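Local coordinates for Arf-GAP with coiled-coil, ANK repeat and PH domain-containing protein 2 (Homo sapiens, PDB 6IF3) that activates the GTPase activity of ARF6 and interacts with RAB35, for which its ankyrin repeats are required, at residues A[61-65]-A[93-97]; A[82-87]-A[114-118]. All blocks are in the same frame, centred on the assembly; numbering follows the deposited sequence.

Interaction 1. Residues A[61-65]-A[93-97]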
ATOM      1  N   CYS A  61      11.097   1.326 -21.777  1.00 17.46           N
ATOM      2  CA  CYS A  61       9.978   0.444 -21.441  1.00 17.06           C
ATOM      3  C   CYS A  61       8.702   0.919 -22.121  1.00 16.84           C
ATOM      4  O   CYS A  61       7.955   0.111 -22.715  1.00 17.45           O
ATOM      5  CB  CYS A  61       9.766   0.402 -19.921  1.00 16.00           C
ATOM      6  SG  CYS A  61      11.140  -0.379 -19.031  1.00 17.92           S
ATOM      7  N   GLU A  62       8.436   2.223 -22.033  1.00 17.94           N
ATOM      8  CA  GLU A  62       7.239   2.801 -22.648  1.00 19.03           C
ATOM      9  C   GLU A  62       7.224   2.493 -24.141  1.00 17.43           C
ATOM     10  O   GLU A  62       6.224   1.999 -24.682  1.00 20.23           O
ATOM     11  CB  GLU A  62       7.184   4.324 -22.437  1.00 22.41           C
ATOM     12  CG  GLU A  62       7.083   4.783 -20.988  1.00 29.96           C
ATOM     13  CD  GLU A  62       7.308   6.288 -20.854  1.00 34.89           C
ATOM     14  OE1 GLU A  62       7.856   6.896 -21.808  1.00 34.06           O
ATOM     15  OE2 GLU A  62       6.929   6.873 -19.805  1.00 40.15           O
ATOM     16  N   PHE A  63       8.345   2.749 -24.823  1.00 17.67           N
ATOM     17  CA  PHE A  63       8.424   2.526 -26.276  1.00 16.89           C
ATOM     18  C   PHE A  63       8.099   1.071 -26.657  1.00 17.93           C
ATOM     19  O   PHE A  63       7.330   0.812 -27.601  1.00 18.52           O
ATOM     20  CB  PHE A  63       9.825   2.919 -26.759  1.00 18.48           C
ATOM     21  CG  PHE A  63      10.046   2.739 -28.230  1.00 19.44           C
ATOM     22  CD1 PHE A  63       9.736   3.753 -29.108  1.00 22.37           C
ATOM     23  CD2 PHE A  63      10.590   1.552 -28.729  1.00 23.59           C
ATOM     24  CE1 PHE A  63       9.950   3.616 -30.485  1.00 23.89           C
ATOM     25  CE2 PHE A  63      10.803   1.401 -30.114  1.00 22.04           C
ATOM     26  CZ  PHE A  63      10.482   2.428 -30.983  1.00 24.84           C
ATOM     27  N   LEU A  64       8.674   0.128 -25.927  1.00 15.85           N
ATOM     28  CA  LEU A  64       8.410  -1.280 -26.196  1.00 17.50           C
ATOM     29  C   LEU A  64       6.935  -1.629 -25.987  1.00 17.29           C
ATOM     30  O   LEU A  64       6.320  -2.278 -26.819  1.00 17.61           O
ATOM     31  CB  LEU A  64       9.301  -2.149 -25.314  1.00 16.26           C
ATOM     32  CG  LEU A  64      10.760  -2.123 -25.769  1.00 17.10           C
ATOM     33  CD1 LEU A  64      11.665  -2.814 -24.733  1.00 17.12           C
ATOM     34  CD2 LEU A  64      10.903  -2.841 -27.160  1.00 18.94           C
ATOM     35  N   LEU A  65       6.341  -1.167 -24.895  1.00 16.79           N
ATOM     36  CA  LEU A  65       4.916  -1.406 -24.649  1.00 17.09           C
ATOM     37  C   LEU A  65       4.038  -0.803 -25.745  1.00 19.34           C
ATOM     38  O   LEU A  65       3.059  -1.412 -26.167  1.00 19.27           O
ATOM     39  CB  LEU A  65       4.514  -0.839 -23.280  1.00 17.10           C
ATOM     40  CG  LEU A  65       5.094  -1.601 -22.096  1.00 16.68           C
ATOM     41  CD1 LEU A  65       4.817  -0.856 -20.765  1.00 21.67           C
ATOM     42  CD2 LEU A  65       4.595  -3.045 -22.024  1.00 19.34           C
ATOM     43  N   GLN A  93       9.491   2.219 -13.118  1.00 15.45           N
ATOM     44  CA  GLN A  93       9.109   1.107 -13.975  1.00 16.84           C
ATOM     45  C   GLN A  93       8.028   0.251 -13.334  1.00 16.96           C
ATOM     46  O   GLN A  93       7.135  -0.220 -14.030  1.00 15.97           O
ATOM     47  CB  GLN A  93      10.322   0.241 -14.337  1.00 13.88           C
ATOM     48  CG  GLN A  93      11.327   0.963 -15.225  1.00 15.57           C
ATOM     49  CD  GLN A  93      12.609   0.155 -15.414  1.00 19.13           C
ATOM     50  OE1 GLN A  93      12.838  -0.839 -14.726  1.00 18.27           O
ATOM     51  NE2 GLN A  93      13.441   0.587 -16.357  1.00 17.96           N
ATOM     52  N   VAL A  94       8.089   0.047 -12.015  1.00 15.72           N
ATOM     53  CA  VAL A  94       7.016  -0.689 -11.311  1.00 16.84           C
ATOM     54  C   VAL A  94       5.669   0.036 -11.518  1.00 18.91           C
ATOM     55  O   VAL A  94       4.644  -0.563 -11.839  1.00 16.72           O
ATOM     56  CB  VAL A  94       7.345  -0.836  -9.802  1.00 17.11           C
ATOM     57  CG1 VAL A  94       6.113  -1.316  -8.994  1.00 13.54           C
ATOM     58  CG2 VAL A  94       8.508  -1.829  -9.629  1.00 17.15           C
ATOM     59  N   CYS A  95       5.664   1.354 -11.366  1.00 16.41           N
ATOM     60  CA  CYS A  95       4.445   2.116 -11.524  1.00 16.55           C
ATOM     61  C   CYS A  95       3.879   1.979 -12.950  1.00 16.68           C
ATOM     62  O   CYS A  95       2.696   1.720 -13.120  1.00 16.27           O
ATOM     63  CB  CYS A  95       4.695   3.584 -11.187  1.00 17.66           C
ATOM     64  SG  CYS A  95       3.216   4.550 -11.126  1.00 21.01           S
ATOM     65  N   LEU A  96       4.747   2.125 -13.945  1.00 15.55           N
ATOM     66  CA  LEU A  96       4.341   1.978 -15.349  1.00 16.62           C
ATOM     67  C   LEU A  96       3.728   0.599 -15.624  1.00 16.29           C
ATOM     68  O   LEU A  96       2.638   0.484 -16.171  1.00 17.28           O
ATOM     69  CB  LEU A  96       5.550   2.210 -16.238  1.00 14.80           C
ATOM     70  CG  LEU A  96       5.277   1.860 -17.714  1.00 17.40           C
ATOM     71  CD1 LEU A  96       4.354   2.845 -18.373  1.00 20.06           C
ATOM     72  CD2 LEU A  96       6.617   1.744 -18.450  1.00 18.88           C
ATOM     73  N   PHE A  97       4.422  -0.435 -15.189  1.00 14.46           N
ATOM     74  CA  PHE A  97       3.943  -1.792 -15.438  1.00 15.49           C
ATOM     75  C   PHE A  97       2.619  -2.047 -14.743  1.00 17.04           C
ATOM     76  O   PHE A  97       1.739  -2.667 -15.331  1.00 17.16           O
ATOM     77  CB  PHE A  97       4.989  -2.834 -15.002  1.00 16.07           C
ATOM     78  CG  PHE A  97       6.246  -2.795 -15.815  1.00 14.39           C
ATOM     79  CD1 PHE A  97       6.237  -2.342 -17.138  1.00 17.21           C
ATOM     80  CD2 PHE A  97       7.457  -3.199 -15.262  1.00 14.52           C
ATOM     81  CE1 PHE A  97       7.420  -2.293 -17.887  1.00 19.70           C
ATOM     82  CE2 PHE A  97       8.642  -3.155 -15.985  1.00 15.90           C
ATOM     83  CZ  PHE A  97       8.636  -2.704 -17.296  1.00 16.45           C
TER

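Interaction 2. Residues A[82-87]-A[114-118]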
ATOM      1  N   LEU A  82       8.014  -6.944 -14.398  1.00 14.62           N
ATOM      2  CA  LEU A  82       7.715  -6.419 -13.076  1.00 14.62           C
ATOM      3  C   LEU A  82       8.587  -7.046 -11.982  1.00 18.76           C
ATOM      4  O   LEU A  82       9.035  -6.346 -11.084  1.00 16.85           O
ATOM      5  CB  LEU A  82       6.231  -6.625 -12.755  1.00 16.26           C
ATOM      6  CG  LEU A  82       5.762  -6.151 -11.368  1.00 15.51           C
ATOM      7  CD1 LEU A  82       6.021  -4.681 -11.089  1.00 19.45           C
ATOM      8  CD2 LEU A  82       4.258  -6.502 -11.177  1.00 18.04           C
ATOM      9  N   HIS A  83       8.828  -8.349 -12.040  1.00 15.67           N
ATOM     10  CA  HIS A  83       9.760  -9.014 -11.103  1.00 15.24           C
ATOM     11  C   HIS A  83      11.120  -8.326 -11.120  1.00 16.66           C
ATOM     12  O   HIS A  83      11.669  -7.942 -10.091  1.00 15.88           O
ATOM     13  CB  HIS A  83       9.972 -10.507 -11.454  1.00 16.21           C
ATOM     14  CG  HIS A  83      11.128 -11.139 -10.712  1.00 18.88           C
ATOM     15  ND1 HIS A  83      10.960 -11.966  -9.621  1.00 23.27           N
ATOM     16  CD2 HIS A  83      12.468 -11.053 -10.910  1.00 24.25           C
ATOM     17  CE1 HIS A  83      12.140 -12.361  -9.178  1.00 22.03           C
ATOM     18  NE2 HIS A  83      13.074 -11.817  -9.941  1.00 25.19           N
ATOM     19  N   HIS A  84      11.680  -8.158 -12.304  1.00 14.25           N
ATOM     20  CA  HIS A  84      13.003  -7.568 -12.390  1.00 12.88           C
ATOM     21  C   HIS A  84      13.057  -6.121 -11.936  1.00 15.11           C
ATOM     22  O   HIS A  84      14.035  -5.715 -11.288  1.00 17.05           O
ATOM     23  CB  HIS A  84      13.536  -7.675 -13.849  1.00 14.54           C
ATOM     24  CG  HIS A  84      13.900  -9.073 -14.241  1.00 14.71           C
ATOM     25  ND1 HIS A  84      14.982  -9.740 -13.698  1.00 17.90           N
ATOM     26  CD2 HIS A  84      13.319  -9.936 -15.112  1.00 14.20           C
ATOM     27  CE1 HIS A  84      15.060 -10.946 -14.231  1.00 21.82           C
ATOM     28  NE2 HIS A  84      14.066 -11.089 -15.086  1.00 17.55           N
ATOM     29  N   ALA A  85      12.027  -5.338 -12.264  1.00 16.07           N
ATOM     30  CA  ALA A  85      12.004  -3.948 -11.829  1.00 13.50           C
ATOM     31  C   ALA A  85      11.920  -3.863 -10.305  1.00 16.16           C
ATOM     32  O   ALA A  85      12.523  -2.986  -9.671  1.00 17.10           O
ATOM     33  CB  ALA A  85      10.849  -3.222 -12.446  1.00 14.77           C
ATOM     34  N   THR A  86      11.162  -4.796  -9.712  1.00 15.15           N
ATOM     35  CA  THR A  86      11.050  -4.843  -8.251  1.00 14.08           C
ATOM     36  C   THR A  86      12.388  -5.178  -7.603  1.00 16.40           C
ATOM     37  O   THR A  86      12.814  -4.522  -6.659  1.00 15.91           O
ATOM     38  CB  THR A  86       9.976  -5.855  -7.829  1.00 12.50           C
ATOM     39  OG1 THR A  86       8.726  -5.412  -8.357  1.00 15.86           O
ATOM     40  CG2 THR A  86       9.854  -5.942  -6.279  1.00 13.47           C
ATOM     41  N   VAL A  87      13.046  -6.233  -8.076  1.00 15.38           N
ATOM     42  CA  VAL A  87      14.355  -6.618  -7.560  1.00 15.11           C
ATOM     43  C   VAL A  87      15.370  -5.470  -7.649  1.00 15.68           C
ATOM     44  O   VAL A  87      16.101  -5.222  -6.692  1.00 18.82           O
ATOM     45  CB  VAL A  87      14.882  -7.839  -8.320  1.00 17.24           C
ATOM     46  CG1 VAL A  87      16.344  -8.110  -7.968  1.00 21.48           C
ATOM     47  CG2 VAL A  87      13.997  -9.067  -7.976  1.00 18.39           C
ATOM     48  N   PRO A 114       6.316 -10.292  -6.776  1.00 20.42           N
ATOM     49  CA  PRO A 114       6.941  -8.993  -6.558  1.00 15.96           C
ATOM     50  C   PRO A 114       6.709  -8.448  -5.173  1.00 15.49           C
ATOM     51  O   PRO A 114       7.635  -7.880  -4.600  1.00 15.99           O
ATOM     52  CB  PRO A 114       6.275  -8.119  -7.605  1.00 15.21           C
ATOM     53  CG  PRO A 114       6.124  -9.047  -8.767  1.00 16.13           C
ATOM     54  CD  PRO A 114       5.676 -10.356  -8.104  1.00 19.88           C
ATOM     55  N   LEU A 115       5.519  -8.654  -4.629  1.00 16.04           N
ATOM     56  CA  LEU A 115       5.257  -8.134  -3.278  1.00 15.83           C
ATOM     57  C   LEU A 115       6.177  -8.802  -2.240  1.00 16.49           C
ATOM     58  O   LEU A 115       6.725  -8.100  -1.383  1.00 19.43           O
ATOM     59  CB  LEU A 115       3.790  -8.345  -2.852  1.00 18.49           C
ATOM     60  CG  LEU A 115       3.445  -7.817  -1.445  1.00 20.68           C
ATOM     61  CD1 LEU A 115       3.641  -6.295  -1.343  1.00 18.48           C
ATOM     62  CD2 LEU A 115       2.009  -8.246  -1.062  1.00 20.33           C
ATOM     63  N   SER A 116       6.372 -10.113  -2.321  1.00 17.89           N
ATOM     64  CA  SER A 116       7.214 -10.788  -1.316  1.00 19.43           C
ATOM     65  C   SER A 116       8.636 -10.230  -1.404  1.00 21.94           C
ATOM     66  O   SER A 116       9.302 -10.046  -0.398  1.00 20.37           O
ATOM     67  CB  SER A 116       7.189 -12.307  -1.492  1.00 23.10           C
ATOM     68  OG  SER A 116       7.904 -12.730  -2.644  1.00 28.50           O
ATOM     69  N   ILE A 117       9.094  -9.971  -2.615  1.00 18.77           N
ATOM     70  CA  ILE A 117      10.440  -9.436  -2.844  1.00 18.72           C
ATOM     71  C   ILE A 117      10.561  -8.032  -2.236  1.00 17.45           C
ATOM     72  O   ILE A 117      11.497  -7.761  -1.469  1.00 19.76           O
ATOM     73  CB  ILE A 117      10.744  -9.441  -4.347  1.00 16.92           C
ATOM     74  CG1 ILE A 117      10.811 -10.890  -4.811  1.00 22.98           C
ATOM     75  CG2 ILE A 117      12.048  -8.690  -4.658  1.00 16.91           C
ATOM     76  CD1 ILE A 117      10.878 -11.032  -6.306  1.00 25.87           C
ATOM     77  N   ALA A 118       9.613  -7.166  -2.566  1.00 17.30           N
ATOM     78  CA  ALA A 118       9.588  -5.799  -2.011  1.00 15.14           C
ATOM     79  C   ALA A 118       9.484  -5.743  -0.493  1.00 18.50           C
ATOM     80  O   ALA A 118      10.117  -4.893   0.130  1.00 16.64           O
ATOM     81  CB  ALA A 118       8.435  -5.016  -2.677  1.00 15.19           C
TER

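Interaction 1. Residues A[61-65]-A[93-97]
The Phe-97 ring meets helix 58-66 along its rim: the CD1 methyl of Leu-65 lies near the ring plane at the edge, 4.1 Å from CE1 of Phe-97, while the sulfur of Cys-61 comes in obliquely. One face of the ring is turned back on its own helix, with the carbonyl oxygen of Gln-93 above it and offset toward the rim. SG of Cys-61 lies 3.8 Å from CZ of Phe-97 and 5.0 Å from the ring centroid, well off the normal: an oblique sulfur-aromatic contact. With SG anti to the carbonyl carbon of Cys-61 (chi1 -66°), the sulfur also meets the amide end of Gln-93, 3.7 Å from its NE2. That amide is held by neighbours: OE1 of Gln-93 is hydrogen-bonded to His-90, and its NE2 makes a weak hydrogen bond to Ser-57 O.

Leu-96 makes its closest contacts through one methyl, CD2. Its CG is anti to the backbone N (chi1 171°), which carries CD2 across to within 3.7 Å of CB of Cys-61. The same methyl meets Leu-65 tip to tip, CD2 of Leu-96 being 3.9 Å from CD1 of Leu-65, and touches the aliphatic CG of Glu-62. The two helix segments run nearly parallel, 20° apart with axes 11.4 Å distant, as expected for second helices of successive ankyrin repeats, here ANK 1 and ANK 2. Val-53 of helix 48-55 also packs on Phe-97.

Between the two segments the hold is van der Waals and sulfur-aromatic contact, with little directional character; the weak Gln-93 to Ser-57 bond adds a polar link between the repeats nearby.

Interaction 2. Residues A[82-87]-A[114-118]
Apolar packing between two nearly parallel helices joins residues 82-87 to 114-118, where the first helix of ANK 2 lies beside the first helix of ANK 3. Pro-114 and Ile-117 do most of the work on one side, Thr-86 on the other. The proline ring puts CG 3.9 Å from CG of Leu-82, the two side chains crossing at about a right angle, and turns its CB toward the Thr-86 hydroxyl. That hydroxyl is engaged within its own helix: OG1 of Thr-86 donates to the carbonyl oxygen of Leu-82 at 2.9 Å. Leu-82 O also takes the backbone N-H of Thr-86, from the opposite face of the carbonyl plane.

This is the ankyrin-repeat stack, in which equivalent helices of successive repeats line up side by side; here the axes lie 9.3 Å and only 6° apart. Chi1 of -62° sets OG1 of Thr-86 beside the backbone N and CG2 anti to it, directed across the gap, 3.4 Å from the Pro-114 carbonyl oxygen. The two branches of Ile-117 go to different partners: CG2 packs 3.9 Å from CG2 of both Thr-86 and Val-87, whereas CD1 reaches the His-83 ring obliquely, 3.4 Å from both ND1 and CE1, the two side chains crossing at about a right angle.

Both interactions couple neighbouring ankyrin repeats, interaction 1 through the second helices of ANK 1 and ANK 2 and interaction 2 through the first helices of ANK 2 and ANK 3. ANK 2 is thus shared, and its two helices bring the contacts together: Val-94 CG2 packs 3.8 Å from Thr-86 OG1, and Phe-97 CD2 lies 3.9 Å from Leu-82 N. Interaction 1 is buried and closer to the chain centre, with a sulfur and an aromatic ring among leucines. Interaction 2 is partly buried, its helix axes are closer, and it rests on a proline and beta-branched side chains, with a leucine and a partly exposed histidine beside them and Val-87 exposed at its margin.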